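Local coordinates for protein L-isoleucine-4-hydroxylase (Bacillus thuringiensis, PDB 6LNH) that hydroxylates L-isoleucine at C4, using iron, oxygen and 2-oxoglutarate, and also sulfoxidises L-methionine and related amino acids, at residues C[170-175]-C[221-226]; C[177-182]-C[215-220]; C[148-153]-C[242-247]; C[190-195]-C[205-210]. All coordinates share one frame; numbering follows the deposited sequence.

Contact 1 of 4, residues C[170-175]-C[221-226]. With FE (Fe (III) ion), chain M.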
loop_
_atom_site.group_PDB
_atom_site.type_symbol
_atom_site.label_atom_id
_atom_site.label_comp_id
_atom_site.label_asym_id
_atom_site.label_seq_id
_atom_site.Cartn_x
_atom_site.Cartn_y
_atom_site.Cartn_z
ATOM N N HIS C 170 21.723 -10.241 -13.124
ATOM C CA HIS C 170 22.115 -10.614 -14.479
ATOM C C HIS C 170 22.333 -9.362 -15.321
ATOM O O HIS C 170 22.052 -8.236 -14.898
ATOM C CB HIS C 170 21.068 -11.472 -15.132
ATOM C CG HIS C 170 19.766 -10.771 -15.334
ATOM N ND1 HIS C 170 18.754 -10.781 -14.398
ATOM C CD2 HIS C 170 19.320 -10.029 -16.371
ATOM C CE1 HIS C 170 17.749 -10.048 -14.840
ATOM N NE2 HIS C 170 18.076 -9.571 -16.029
ATOM N N LYS C 171 22.821 -9.595 -16.539
ATOM C CA LYS C 171 22.894 -8.599 -17.594
ATOM C C LYS C 171 22.097 -9.115 -18.780
ATOM O O LYS C 171 22.114 -10.314 -19.078
ATOM C CB LYS C 171 24.338 -8.330 -17.981
ATOM C CG LYS C 171 25.149 -7.841 -16.807
ATOM C CD LYS C 171 26.583 -7.561 -17.182
ATOM C CE LYS C 171 27.371 -7.079 -15.972
ATOM N NZ LYS C 171 28.808 -6.844 -16.291
ATOM N N ASP C 172 21.388 -8.182 -19.421
ATOM C CA ASP C 172 20.569 -8.533 -20.605
ATOM C C ASP C 172 21.481 -8.658 -21.824
ATOM O O ASP C 172 22.605 -8.121 -21.785
ATOM C CB ASP C 172 19.480 -7.487 -20.849
ATOM C CG ASP C 172 18.410 -7.460 -19.773
ATOM O OD1 ASP C 172 18.345 -8.425 -18.986
ATOM O OD2 ASP C 172 17.651 -6.472 -19.731
ATOM N N ASP C 173 21.000 -9.333 -22.865
ATOM C CA ASP C 173 21.788 -9.512 -24.084
ATOM C C ASP C 173 22.078 -8.190 -24.784
ATOM O O ASP C 173 23.144 -8.032 -25.388
ATOM C CB ASP C 173 21.066 -10.464 -25.043
ATOM C CG ASP C 173 21.076 -11.903 -24.561
ATOM O OD1 ASP C 173 21.937 -12.243 -23.725
ATOM O OD2 ASP C 173 20.225 -12.697 -25.020
ATOM N N GLU C 174 21.150 -7.241 -24.724
ATOM C CA GLU C 174 21.217 -5.978 -25.452
ATOM C C GLU C 174 21.934 -4.910 -24.627
ATOM O O GLU C 174 21.680 -4.778 -23.425
ATOM C CB GLU C 174 19.818 -5.496 -25.815
ATOM C CG GLU C 174 19.041 -6.484 -26.676
ATOM C CD GLU C 174 18.309 -7.526 -25.847
ATOM O OE1 GLU C 174 18.391 -7.460 -24.604
ATOM O OE2 GLU C 174 17.655 -8.413 -26.437
ATOM N N PRO C 175 22.830 -4.147 -25.258
ATOM C CA PRO C 175 23.600 -3.142 -24.503
ATOM C C PRO C 175 22.758 -2.036 -23.883
ATOM O O PRO C 175 23.184 -1.447 -22.883
ATOM C CB PRO C 175 24.580 -2.587 -25.549
ATOM C CG PRO C 175 24.034 -3.016 -26.883
ATOM C CD PRO C 175 23.310 -4.298 -26.640
ATOM N N VAL C 221 26.360 -2.721 -15.189
ATOM C CA VAL C 221 25.904 -3.171 -13.885
ATOM C C VAL C 221 25.003 -4.380 -14.077
ATOM O O VAL C 221 24.491 -4.641 -15.167
ATOM C CB VAL C 221 25.143 -2.071 -13.111
ATOM C CG1 VAL C 221 26.065 -0.912 -12.777
ATOM C CG2 VAL C 221 23.935 -1.596 -13.912
ATOM N N PHE C 222 24.826 -5.125 -12.996
ATOM C CA PHE C 222 23.827 -6.176 -12.964
ATOM C C PHE C 222 22.492 -5.590 -12.531
ATOM O O PHE C 222 22.425 -4.566 -11.847
ATOM C CB PHE C 222 24.229 -7.298 -12.004
ATOM C CG PHE C 222 25.419 -8.091 -12.456
ATOM C CD1 PHE C 222 26.701 -7.594 -12.293
ATOM C CD2 PHE C 222 25.257 -9.339 -13.033
ATOM C CE1 PHE C 222 27.799 -8.324 -12.703
ATOM C CE2 PHE C 222 26.350 -10.073 -13.445
ATOM C CZ PHE C 222 27.624 -9.564 -13.280
ATOM N N HIS C 223 21.420 -6.254 -12.942
ATOM C CA HIS C 223 20.095 -5.897 -12.474
ATOM C C HIS C 223 19.303 -7.173 -12.245
ATOM O O HIS C 223 19.705 -8.266 -12.651
ATOM C CB HIS C 223 19.368 -4.970 -13.460
ATOM C CG HIS C 223 18.885 -5.658 -14.699
ATOM N ND1 HIS C 223 19.574 -5.614 -15.891
ATOM C CD2 HIS C 223 17.785 -6.415 -14.928
ATOM C CE1 HIS C 223 18.916 -6.307 -16.804
ATOM N NE2 HIS C 223 17.828 -6.804 -16.244
ATOM N N ALA C 224 18.164 -7.015 -11.583
ATOM C CA ALA C 224 17.237 -8.113 -11.378
ATOM C C ALA C 224 15.869 -7.514 -11.113
ATOM O O ALA C 224 15.742 -6.330 -10.786
ATOM C CB ALA C 224 17.672 -9.020 -10.222
ATOM N N VAL C 225 14.845 -8.343 -11.250
ATOM C CA VAL C 225 13.495 -7.979 -10.848
ATOM C C VAL C 225 13.005 -9.034 -9.864
ATOM O O VAL C 225 13.039 -10.236 -10.153
ATOM C CB VAL C 225 12.550 -7.812 -12.053
ATOM C CG1 VAL C 225 12.405 -9.098 -12.855
ATOM C CG2 VAL C 225 11.196 -7.290 -11.595
ATOM N N THR C 226 12.600 -8.576 -8.686
ATOM C CA THR C 226 12.091 -9.445 -7.639
ATOM C C THR C 226 10.861 -10.210 -8.135
ATOM O O THR C 226 10.114 -9.713 -8.985
ATOM C CB THR C 226 11.780 -8.579 -6.410
ATOM O OG1 THR C 226 13.010 -8.184 -5.784
ATOM C CG2 THR C 226 10.871 -9.264 -5.397
HETATM FE FE FE M . 16.231 -8.584 -17.214
HETATM O O HOH W 1 15.494 -6.620 -18.184
HETATM O O HOH W 2 14.430 -9.408 -18.562
#
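His170 NE2 and His223 NE2 lie only 2.8 Å apart because both bind the same iron ion from neighbouring positions. The iron is bound by His170 NE2 at 2.4 Å and by His223 NE2 at 2.6 Å. Asp172 OD1 is a longer third ligand at 2.8 Å, and two waters lie on the metal as well. This is the two-histidine, one-carboxylate facial triad of 2-oxoglutarate-dependent oxygenases. Both histidines place CG between backbone N and carbonyl carbon (chi1 64° and 74°), which turns both rings to the metal side. Their planes stand 69° apart. The Asp172 carboxylate meets the His223 ring edge nearly square, and its OD2 accepts a bond from one iron-bound water. His170 ND1 is held by Trp168 O. The backbones lock in a single antiparallel pair: His223 N donates to His170 O at 2.9 Å, and His170 N donates back to His223 O along a more bent path. The extended Lys171 chain lays CE over a face of the Phe222 ring, 3.7 Å from its centroid, with NZ off-centre in a cation-pi contact. Strand 222-229 pairs through Phe222 and Ala224 with strand 189-196, and Phe217 of strand 214-218 stacks on the His223 ring.

Contact 2 of 4, residues C[177-182]-C[215-220]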
loop_
_atom_site.group_PDB
_atom_site.type_symbol
_atom_site.label_atom_id
_atom_site.label_comp_id
_atom_site.label_asym_id
_atom_site.label_seq_id
_atom_site.Cartn_x
_atom_site.Cartn_y
_atom_site.Cartn_z
ATOM N N VAL C 177 18.640 -1.257 -22.704
ATOM C CA VAL C 177 17.289 -1.779 -22.532
ATOM C C VAL C 177 16.459 -0.753 -21.773
ATOM O O VAL C 177 16.898 -0.237 -20.740
ATOM C CB VAL C 177 17.295 -3.131 -21.789
ATOM C CG1 VAL C 177 15.888 -3.511 -21.342
ATOM C CG2 VAL C 177 17.890 -4.218 -22.669
ATOM N N PHE C 178 15.264 -0.461 -22.284
ATOM C CA PHE C 178 14.306 0.415 -21.618
ATOM C C PHE C 178 13.184 -0.433 -21.027
ATOM O O PHE C 178 12.537 -1.198 -21.750
ATOM C CB PHE C 178 13.731 1.446 -22.591
ATOM C CG PHE C 178 14.686 2.549 -22.953
ATOM C CD1 PHE C 178 15.733 2.326 -23.831
ATOM C CD2 PHE C 178 14.522 3.818 -22.425
ATOM C CE1 PHE C 178 16.608 3.347 -24.165
ATOM C CE2 PHE C 178 15.393 4.842 -22.754
ATOM C CZ PHE C 178 16.438 4.605 -23.624
ATOM N N LEU C 179 12.955 -0.292 -19.722
ATOM C CA LEU C 179 11.857 -0.951 -19.022
ATOM C C LEU C 179 10.787 0.093 -18.716
ATOM O O LEU C 179 11.017 1.006 -17.916
ATOM C CB LEU C 179 12.366 -1.621 -17.745
ATOM C CG LEU C 179 11.361 -2.319 -16.828
ATOM C CD1 LEU C 179 10.615 -3.373 -17.592
ATOM C CD2 LEU C 179 12.066 -2.940 -15.633
ATOM N N HIS C 180 9.623 -0.038 -19.347
ATOM C CA HIS C 180 8.489 0.850 -19.114
ATOM C C HIS C 180 7.379 0.066 -18.427
ATOM O O HIS C 180 6.860 -0.903 -18.991
ATOM C CB HIS C 180 7.979 1.460 -20.422
ATOM C CG HIS C 180 9.051 2.086 -21.258
ATOM N ND1 HIS C 180 9.551 3.346 -21.006
ATOM C CD2 HIS C 180 9.714 1.628 -22.345
ATOM C CE1 HIS C 180 10.480 3.635 -21.900
ATOM N NE2 HIS C 180 10.597 2.610 -22.725
ATOM N N LEU C 181 7.015 0.484 -17.218
ATOM C CA LEU C 181 5.840 -0.071 -16.561
ATOM C C LEU C 181 4.575 0.401 -17.268
ATOM O O LEU C 181 4.381 1.601 -17.482
ATOM C CB LEU C 181 5.812 0.337 -15.089
ATOM C CG LEU C 181 4.641 -0.181 -14.254
ATOM C CD1 LEU C 181 4.622 -1.702 -14.225
ATOM C CD2 LEU C 181 4.710 0.385 -12.847
ATOM N N MET C 182 3.710 -0.546 -17.627
ATOM C CA MET C 182 2.431 -0.221 -18.247
ATOM C C MET C 182 1.254 -0.326 -17.288
ATOM O O MET C 182 0.331 0.493 -17.358
ATOM C CB MET C 182 2.191 -1.129 -19.455
ATOM C CG MET C 182 3.231 -0.968 -20.550
ATOM S SD MET C 182 3.275 0.701 -21.235
ATOM C CE MET C 182 1.690 0.754 -22.062
ATOM N N LEU C 215 12.775 2.672 -16.380
ATOM C CA LEU C 215 14.119 2.345 -15.926
ATOM C C LEU C 215 14.923 1.863 -17.124
ATOM O O LEU C 215 14.476 0.971 -17.854
ATOM C CB LEU C 215 14.092 1.266 -14.842
ATOM C CG LEU C 215 15.332 1.072 -13.970
ATOM C CD1 LEU C 215 15.091 -0.120 -13.068
ATOM C CD2 LEU C 215 16.591 0.873 -14.805
ATOM N N VAL C 216 16.091 2.461 -17.338
ATOM C CA VAL C 216 16.972 2.106 -18.445
ATOM C C VAL C 216 18.208 1.399 -17.890
ATOM O O VAL C 216 18.789 1.839 -16.891
ATOM C CB VAL C 216 17.325 3.347 -19.290
ATOM C CG1 VAL C 216 16.073 4.186 -19.511
ATOM C CG2 VAL C 216 18.396 4.185 -18.646
ATOM N N PHE C 217 18.571 0.272 -18.502
ATOM C CA PHE C 217 19.707 -0.537 -18.078
ATOM C C PHE C 217 20.812 -0.532 -19.126
ATOM O O PHE C 217 20.544 -0.648 -20.325
ATOM C CB PHE C 217 19.319 -1.997 -17.828
ATOM C CG PHE C 217 18.189 -2.187 -16.865
ATOM C CD1 PHE C 217 18.307 -1.800 -15.540
ATOM C CD2 PHE C 217 17.021 -2.807 -17.275
ATOM C CE1 PHE C 217 17.267 -2.003 -14.652
ATOM C CE2 PHE C 217 15.979 -3.010 -16.396
ATOM C CZ PHE C 217 16.100 -2.608 -15.082
ATOM N N GLY C 218 22.056 -0.419 -18.661
ATOM C CA GLY C 218 23.214 -0.763 -19.451
ATOM C C GLY C 218 23.843 -2.046 -18.923
ATOM O O GLY C 218 23.394 -2.637 -17.944
ATOM N N GLN C 219 24.916 -2.465 -19.591
ATOM C CA GLN C 219 25.577 -3.720 -19.248
ATOM C C GLN C 219 26.737 -3.522 -18.284
ATOM O O GLN C 219 27.423 -4.491 -17.948
ATOM C CB GLN C 219 26.095 -4.407 -20.515
ATOM C CG GLN C 219 25.046 -5.134 -21.336
ATOM C CD GLN C 219 25.569 -5.505 -22.710
ATOM O OE1 GLN C 219 26.513 -4.892 -23.210
ATOM N NE2 GLN C 219 24.967 -6.517 -23.325
ATOM N N LYS C 220 26.957 -2.292 -17.825
ATOM C CA LYS C 220 28.007 -2.008 -16.859
ATOM C C LYS C 220 27.643 -2.478 -15.454
ATOM O O LYS C 220 28.538 -2.669 -14.622
ATOM C CB LYS C 220 28.302 -0.505 -16.903
ATOM C CG LYS C 220 28.968 0.098 -15.693
ATOM C CD LYS C 220 29.342 1.534 -15.993
ATOM C CE LYS C 220 29.783 2.261 -14.742
ATOM N NZ LYS C 220 30.273 3.628 -15.068
#
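Two strands of the large antiparallel sheet meet here, Val177 to Leu179 against Leu215 to Phe217, in the cupin-type barrel of the 2-oxoglutarate oxygenases. Val177 pairs with Phe217, and Leu179 with Leu215, each through two backbone hydrogen bonds. The Leu179 N to Leu215 O bond is short, 2.7 Å. Between them Phe178 and Val216 form a non-hydrogen-bonded pair, and Val216 CA comes 3.3 Å from Val177 O in a CA-H...O contact. The side chains of Phe178 and Val216 run side by side from the same face. Val216 CG1 touches Phe178 CD2 at 3.3 Å, which is tight, while Val216 CB lies over the rim of the ring face. The other face carries Val177, Leu179, Leu215 and Phe217. There the Phe217 ring, turned with CG beside its backbone N (chi1 -54°), offers its edge to two branches. Leu179 CD2 reaches Phe217 CE2 at 4.0 Å, and Val177 CG1 reaches Phe217 CD2 at 4.3 Å. The Val177 side chain touches iron ligand Asp172, so this end of the face turns towards the metal site. Phe178 meets Phe132 of helix 120-134 edge-to-face, and strand 236-247 continues the sheet beyond strand 176-184.

Contact 3 of 4, residues C[148-153]-C[242-247]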
loop_
_atom_site.group_PDB
_atom_site.type_symbol
_atom_site.label_atom_id
_atom_site.label_comp_id
_atom_site.label_asym_id
_atom_site.label_seq_id
_atom_site.Cartn_x
_atom_site.Cartn_y
_atom_site.Cartn_z
ATOM N N GLY C 148 14.196 -3.763 -30.492
ATOM C CA GLY C 148 13.243 -4.777 -30.074
ATOM C C GLY C 148 12.202 -4.244 -29.102
ATOM O O GLY C 148 12.500 -3.429 -28.232
ATOM N N LEU C 149 10.971 -4.720 -29.268
ATOM C CA LEU C 149 9.849 -4.348 -28.415
ATOM C C LEU C 149 9.278 -5.613 -27.797
ATOM O O LEU C 149 8.823 -6.509 -28.518
ATOM C CB LEU C 149 8.774 -3.600 -29.206
ATOM C CG LEU C 149 8.961 -2.090 -29.370
ATOM C CD1 LEU C 149 10.023 -1.787 -30.416
ATOM C CD2 LEU C 149 7.640 -1.429 -29.730
ATOM N N HIS C 150 9.289 -5.683 -26.469
ATOM C CA HIS C 150 8.773 -6.836 -25.743
ATOM C C HIS C 150 7.589 -6.405 -24.895
ATOM O O HIS C 150 7.737 -5.593 -23.976
ATOM C CB HIS C 150 9.854 -7.466 -24.865
ATOM C CG HIS C 150 10.977 -8.084 -25.638
ATOM N ND1 HIS C 150 10.969 -9.404 -26.037
ATOM C CD2 HIS C 150 12.147 -7.566 -26.077
ATOM C CE1 HIS C 150 12.088 -9.673 -26.685
ATOM N NE2 HIS C 150 12.819 -8.574 -26.727
ATOM N N GLN C 151 6.420 -6.947 -25.212
ATOM C CA GLN C 151 5.194 -6.724 -24.458
ATOM C C GLN C 151 5.017 -7.928 -23.540
ATOM O O GLN C 151 4.724 -9.029 -24.012
ATOM C CB GLN C 151 4.023 -6.571 -25.425
ATOM C CG GLN C 151 2.779 -5.898 -24.897
ATOM C CD GLN C 151 1.704 -5.823 -25.966
ATOM O OE1 GLN C 151 1.858 -6.387 -27.050
ATOM N NE2 GLN C 151 0.609 -5.139 -25.665
ATOM N N VAL C 152 5.181 -7.723 -22.234
ATOM C CA VAL C 152 5.182 -8.816 -21.268
ATOM C C VAL C 152 4.158 -8.534 -20.183
ATOM O O VAL C 152 4.119 -7.433 -19.623
ATOM C CB VAL C 152 6.569 -9.028 -20.635
ATOM C CG1 VAL C 152 6.571 -10.292 -19.776
ATOM C CG2 VAL C 152 7.646 -9.110 -21.708
ATOM N N ARG C 153 3.329 -9.526 -19.894
ATOM C CA ARG C 153 2.431 -9.505 -18.746
ATOM C C ARG C 153 2.859 -10.628 -17.810
ATOM O O ARG C 153 2.739 -11.809 -18.152
ATOM C CB ARG C 153 0.980 -9.680 -19.185
ATOM C CG ARG C 153 -0.007 -9.908 -18.068
ATOM C CD ARG C 153 -1.395 -9.686 -18.627
ATOM N NE ARG C 153 -1.893 -8.336 -18.358
ATOM C CZ ARG C 153 -3.141 -8.060 -17.995
ATOM N NH1 ARG C 153 -4.033 -9.035 -17.899
ATOM N NH2 ARG C 153 -3.507 -6.807 -17.767
ATOM N N LEU C 242 9.322 -3.597 -22.874
ATOM C CA LEU C 242 10.765 -3.481 -23.029
ATOM C C LEU C 242 11.088 -2.971 -24.426
ATOM O O LEU C 242 10.545 -3.473 -25.415
ATOM C CB LEU C 242 11.461 -4.824 -22.793
ATOM C CG LEU C 242 11.432 -5.466 -21.406
ATOM C CD1 LEU C 242 11.867 -6.922 -21.502
ATOM C CD2 LEU C 242 12.332 -4.707 -20.448
ATOM N N VAL C 243 11.969 -1.977 -24.503
ATOM C CA VAL C 243 12.487 -1.472 -25.769
ATOM C C VAL C 243 14.000 -1.636 -25.722
ATOM O O VAL C 243 14.684 -0.930 -24.969
ATOM C CB VAL C 243 12.084 -0.015 -26.028
ATOM C CG1 VAL C 243 12.532 0.411 -27.417
ATOM C CG2 VAL C 243 10.577 0.154 -25.882
ATOM N N THR C 244 14.521 -2.563 -26.522
ATOM C CA THR C 244 15.929 -2.928 -26.512
ATOM C C THR C 244 16.616 -2.497 -27.801
ATOM O O THR C 244 15.999 -2.446 -28.869
ATOM C CB THR C 244 16.099 -4.437 -26.320
ATOM O OG1 THR C 244 15.735 -5.116 -27.528
ATOM C CG2 THR C 244 15.215 -4.930 -25.183
ATOM N N PHE C 245 17.903 -2.170 -27.683
ATOM C CA PHE C 245 18.732 -1.772 -28.816
ATOM C C PHE C 245 19.934 -2.703 -28.906
ATOM O O PHE C 245 20.757 -2.750 -27.983
ATOM C CB PHE C 245 19.163 -0.310 -28.677
ATOM C CG PHE C 245 18.007 0.652 -28.641
ATOM C CD1 PHE C 245 17.227 0.784 -27.501
ATOM C CD2 PHE C 245 17.682 1.402 -29.758
ATOM C CE1 PHE C 245 16.155 1.650 -27.472
ATOM C CE2 PHE C 245 16.611 2.273 -29.732
ATOM C CZ PHE C 245 15.847 2.396 -28.588
ATOM N N SER C 246 20.032 -3.442 -30.014
ATOM C CA SER C 246 21.149 -4.344 -30.265
ATOM C C SER C 246 21.485 -4.345 -31.753
ATOM O O SER C 246 20.755 -3.794 -32.580
ATOM C CB SER C 246 20.850 -5.763 -29.764
ATOM O OG SER C 246 19.738 -6.321 -30.438
ATOM N N TYR C 247 22.619 -4.963 -32.082
ATOM C CA TYR C 247 23.152 -4.977 -33.440
ATOM C C TYR C 247 22.545 -6.096 -34.274
ATOM O O TYR C 247 22.270 -7.189 -33.769
ATOM C CB TYR C 247 24.671 -5.139 -33.416
ATOM C CG TYR C 247 25.362 -4.052 -32.645
ATOM C CD1 TYR C 247 25.108 -2.719 -32.926
ATOM C CD2 TYR C 247 26.267 -4.351 -31.634
ATOM C CE1 TYR C 247 25.734 -1.712 -32.228
ATOM C CE2 TYR C 247 26.901 -3.348 -30.929
ATOM C CZ TYR C 247 26.628 -2.030 -31.230
ATOM O OH TYR C 247 27.253 -1.023 -30.534
HETATM O O HOH W 3 15.021 -7.741 -27.524
#
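His150 and Leu242 meet first at their CB atoms, 3.7 Å apart, on the sheet face that also carries Thr244. Leu242 CD1 adds a second touch to His150 CB, at 4.0 Å. From CB the histidine turns CG away from its own carbonyl carbon (chi1 -66°), which swings the ring along the sheet towards Thr244. On the ring, CD2 approaches Thr244 CG2 at 4.1 Å, and the two side chains cross at about a right angle. At the tip, NE2 lies 2.5 Å from a water that is also bonded to Thr244 OG1. This water bridges the two polar ends and should limit rotation of the ring. Tyr72 stacks on the same imidazole, and Tyr92 meets it edge-to-face. Thr244 OG1 hangs beside Gly148, 3.6 Å from Gly148 CA, where the missing side chain leaves room for the hydroxyl. The backbone pairing is regular. Gly148 pairs with Thr244, and His150 with Leu242, by two hydrogen bonds each. Gly148 O also receives a CA-H...O contact from Val243 CA at 3.1 Å. On the other face, Leu149 and Val243 pack against helix 120-134. The nearest atom of the Leu242 side chain is about 6 Å from the bound iron ion. Paired antiparallel strands with a helix on one face and the metal on the other are characteristic of the major sheet of the double-stranded beta-helix fold.

Contact 4 of 4, residues C[190-195]-C[205-210]. With HG (mercury (II) ion), chain G.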
loop_
_atom_site.group_PDB
_atom_site.type_symbol
_atom_site.label_atom_id
_atom_site.label_comp_id
_atom_site.label_asym_id
_atom_site.label_seq_id
_atom_site.Cartn_x
_atom_site.Cartn_y
_atom_site.Cartn_z
ATOM N N GLY C 190 5.791 -7.393 -4.901
ATOM C CA GLY C 190 7.060 -7.683 -5.535
ATOM C C GLY C 190 7.212 -6.969 -6.865
ATOM O O GLY C 190 6.591 -5.936 -7.136
ATOM N N GLY C 191 8.065 -7.541 -7.710
ATOM C CA GLY C 191 8.386 -6.907 -8.974
ATOM C C GLY C 191 9.241 -5.668 -8.841
ATOM O O GLY C 191 9.167 -4.776 -9.692
ATOM N N ASP C 192 10.052 -5.591 -7.789
ATOM C CA ASP C 192 10.973 -4.481 -7.606
ATOM C C ASP C 192 12.259 -4.719 -8.391
ATOM O O ASP C 192 12.689 -5.858 -8.589
ATOM C CB ASP C 192 11.306 -4.297 -6.125
ATOM C CG ASP C 192 10.092 -4.443 -5.226
ATOM O OD1 ASP C 192 9.060 -3.791 -5.500
ATOM O OD2 ASP C 192 10.171 -5.208 -4.243
ATOM N N ASN C 193 12.867 -3.628 -8.842
ATOM C CA ASN C 193 14.087 -3.683 -9.633
ATOM C C ASN C 193 15.294 -3.411 -8.746
ATOM O O ASN C 193 15.277 -2.482 -7.931
ATOM C CB ASN C 193 14.029 -2.677 -10.782
ATOM C CG ASN C 193 12.903 -2.971 -11.753
ATOM O OD1 ASN C 193 11.847 -2.341 -11.705
ATOM N ND2 ASN C 193 13.122 -3.938 -12.639
ATOM N N LEU C 194 16.332 -4.227 -8.902
ATOM C CA LEU C 194 17.564 -4.107 -8.135
ATOM C C LEU C 194 18.719 -3.776 -9.067
ATOM O O LEU C 194 18.781 -4.277 -10.193
ATOM C CB LEU C 194 17.868 -5.398 -7.374
ATOM C CG LEU C 194 16.716 -5.933 -6.526
ATOM C CD1 LEU C 194 17.112 -7.232 -5.860
ATOM C CD2 LEU C 194 16.291 -4.906 -5.490
ATOM N N ILE C 195 19.630 -2.927 -8.598
ATOM C CA ILE C 195 20.861 -2.608 -9.311
ATOM C C ILE C 195 22.039 -3.029 -8.446
ATOM O O ILE C 195 22.096 -2.692 -7.256
ATOM C CB ILE C 195 20.959 -1.114 -9.665
ATOM C CG1 ILE C 195 19.697 -0.647 -10.389
ATOM C CG2 ILE C 195 22.192 -0.857 -10.526
ATOM C CD1 ILE C 195 19.463 -1.336 -11.715
ATOM N N PHE C 205 17.690 0.313 -5.115
ATOM C CA PHE C 205 16.369 -0.364 -5.086
ATOM C C PHE C 205 15.356 0.560 -5.765
ATOM O O PHE C 205 15.132 1.671 -5.265
ATOM C CB PHE C 205 15.961 -0.675 -3.645
ATOM C CG PHE C 205 14.642 -1.387 -3.496
ATOM C CD1 PHE C 205 13.449 -0.727 -3.735
ATOM C CD2 PHE C 205 14.592 -2.715 -3.107
ATOM C CE1 PHE C 205 12.238 -1.384 -3.596
ATOM C CE2 PHE C 205 13.381 -3.369 -2.967
ATOM C CZ PHE C 205 12.205 -2.702 -3.210
ATOM N N ILE C 206 14.779 0.114 -6.880
ATOM C CA ILE C 206 13.800 0.952 -7.630
ATOM C C ILE C 206 12.470 0.205 -7.730
ATOM O O ILE C 206 12.471 -0.949 -8.187
ATOM C CB ILE C 206 14.351 1.322 -9.021
ATOM C CG1 ILE C 206 15.691 2.053 -8.921
ATOM C CG2 ILE C 206 13.330 2.126 -9.808
ATOM C CD1 ILE C 206 16.722 1.573 -9.909
ATOM N N SER C 207 11.383 0.849 -7.305
ATOM C CA SER C 207 10.036 0.231 -7.375
ATOM C C SER C 207 9.170 1.021 -8.358
ATOM O O SER C 207 8.791 2.153 -8.023
ATOM C CB SER C 207 9.399 0.174 -6.017
ATOM O OG SER C 207 8.122 -0.435 -6.093
ATOM N N LEU C 208 8.902 0.456 -9.535
ATOM C CA LEU C 208 8.034 1.146 -10.522
ATOM C C LEU C 208 6.594 1.015 -10.023
ATOM O O LEU C 208 6.112 -0.123 -9.923
ATOM C CB LEU C 208 8.229 0.503 -11.897
ATOM C CG LEU C 208 9.669 0.494 -12.408
ATOM C CD1 LEU C 208 9.726 0.138 -13.883
ATOM C CD2 LEU C 208 10.341 1.832 -12.159
ATOM N N LYS C 209 5.955 2.142 -9.699
ATOM C CA LYS C 209 4.574 2.121 -9.149
ATOM C C LYS C 209 3.563 2.618 -10.186
ATOM O O LYS C 209 2.773 1.788 -10.661
ATOM C CB LYS C 209 4.496 2.945 -7.861
ATOM C CG LYS C 209 3.288 2.654 -6.980
ATOM C CD LYS C 209 2.769 3.880 -6.262
ATOM C CE LYS C 209 1.298 3.789 -5.918
ATOM N NZ LYS C 209 0.994 4.483 -4.644
ATOM N N GLU C 210 3.562 3.916 -10.509
ATOM C CA GLU C 210 2.549 4.394 -11.483
ATOM C C GLU C 210 2.958 4.066 -12.917
ATOM O O GLU C 210 4.164 3.972 -13.191
ATOM C CB GLU C 210 2.319 5.896 -11.322
ATOM C CG GLU C 210 3.600 6.693 -11.183
ATOM C CD GLU C 210 3.419 8.047 -10.522
ATOM O OE1 GLU C 210 3.373 8.095 -9.281
ATOM O OE2 GLU C 210 3.319 9.048 -11.253
HETATM HG HG HG G . 2.566 8.000 -6.762
#
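A beta hairpin joins strands 189-196 and 204-206 at one edge of the small sheet. Asn193 and Ile206 are its hydrogen-bonded pair. Asn193 N donates to Ile206 O, and Ile206 N donates to Asn193 O, both at 2.8 Å. Next to them Leu194 and Phe205 form a non-hydrogen-bonded pair. Phe205 CG stands opposite its backbone N (chi1 -179°), and this carries the ring across to Asp192, whose CB and carboxylate meet CZ. Asp192 OD2 approaches Phe205 CZ at 3.4 Å, and Leu194 CD2 reaches Phe205 CD2 at 3.7 Å. The carboxylate and ring planes are 42° apart. On the other face Ile195 CG1 packs on Ile206 CD1 at 3.7 Å, and Asn193 OD1 lies 3.6 Å from Leu208 CG. Further on, Glu210 OE1 binds a mercury ion at 2.6 Å, together with Cys232 of a third subunit. Mercury has no part in the known reaction, and a thiol with a carboxylate is a likely trap for a heavy-atom reagent. Two backbone bonds and mostly apolar branches thus close the hairpin. Its Asp192, Leu194 and Phe205 side also packs on a second subunit, and Ser207 N and Glu210 add polar bonds, to Glu231 of that second subunit and Ser233 of the third.

In the fold
Contacts 2 and 3 are the core of the chain. They share the large sheet, where strands 176-184 and 236-247 are neighbours and Phe178 N bonds to Val243 O. Each adds one further strand to that pair. Contacts 1 and 4 lie farther from the centre and share the small sheet through strands 189-196 and 222-229, joined by Ala224 with Leu194 and Thr226 with Asp192. Contact 1 is partly buried and holds the metal, and Gln219 of contact 2 bonds to its Asp172 O. Contact 4 is buried but borders other subunits. Chemistry follows place: backbone ladders inside, with apolar packing in contact 2 and a water-bridged His150 and Thr244 in contact 3, metal ligands in contact 1, and polar subunit bonds in contact 4.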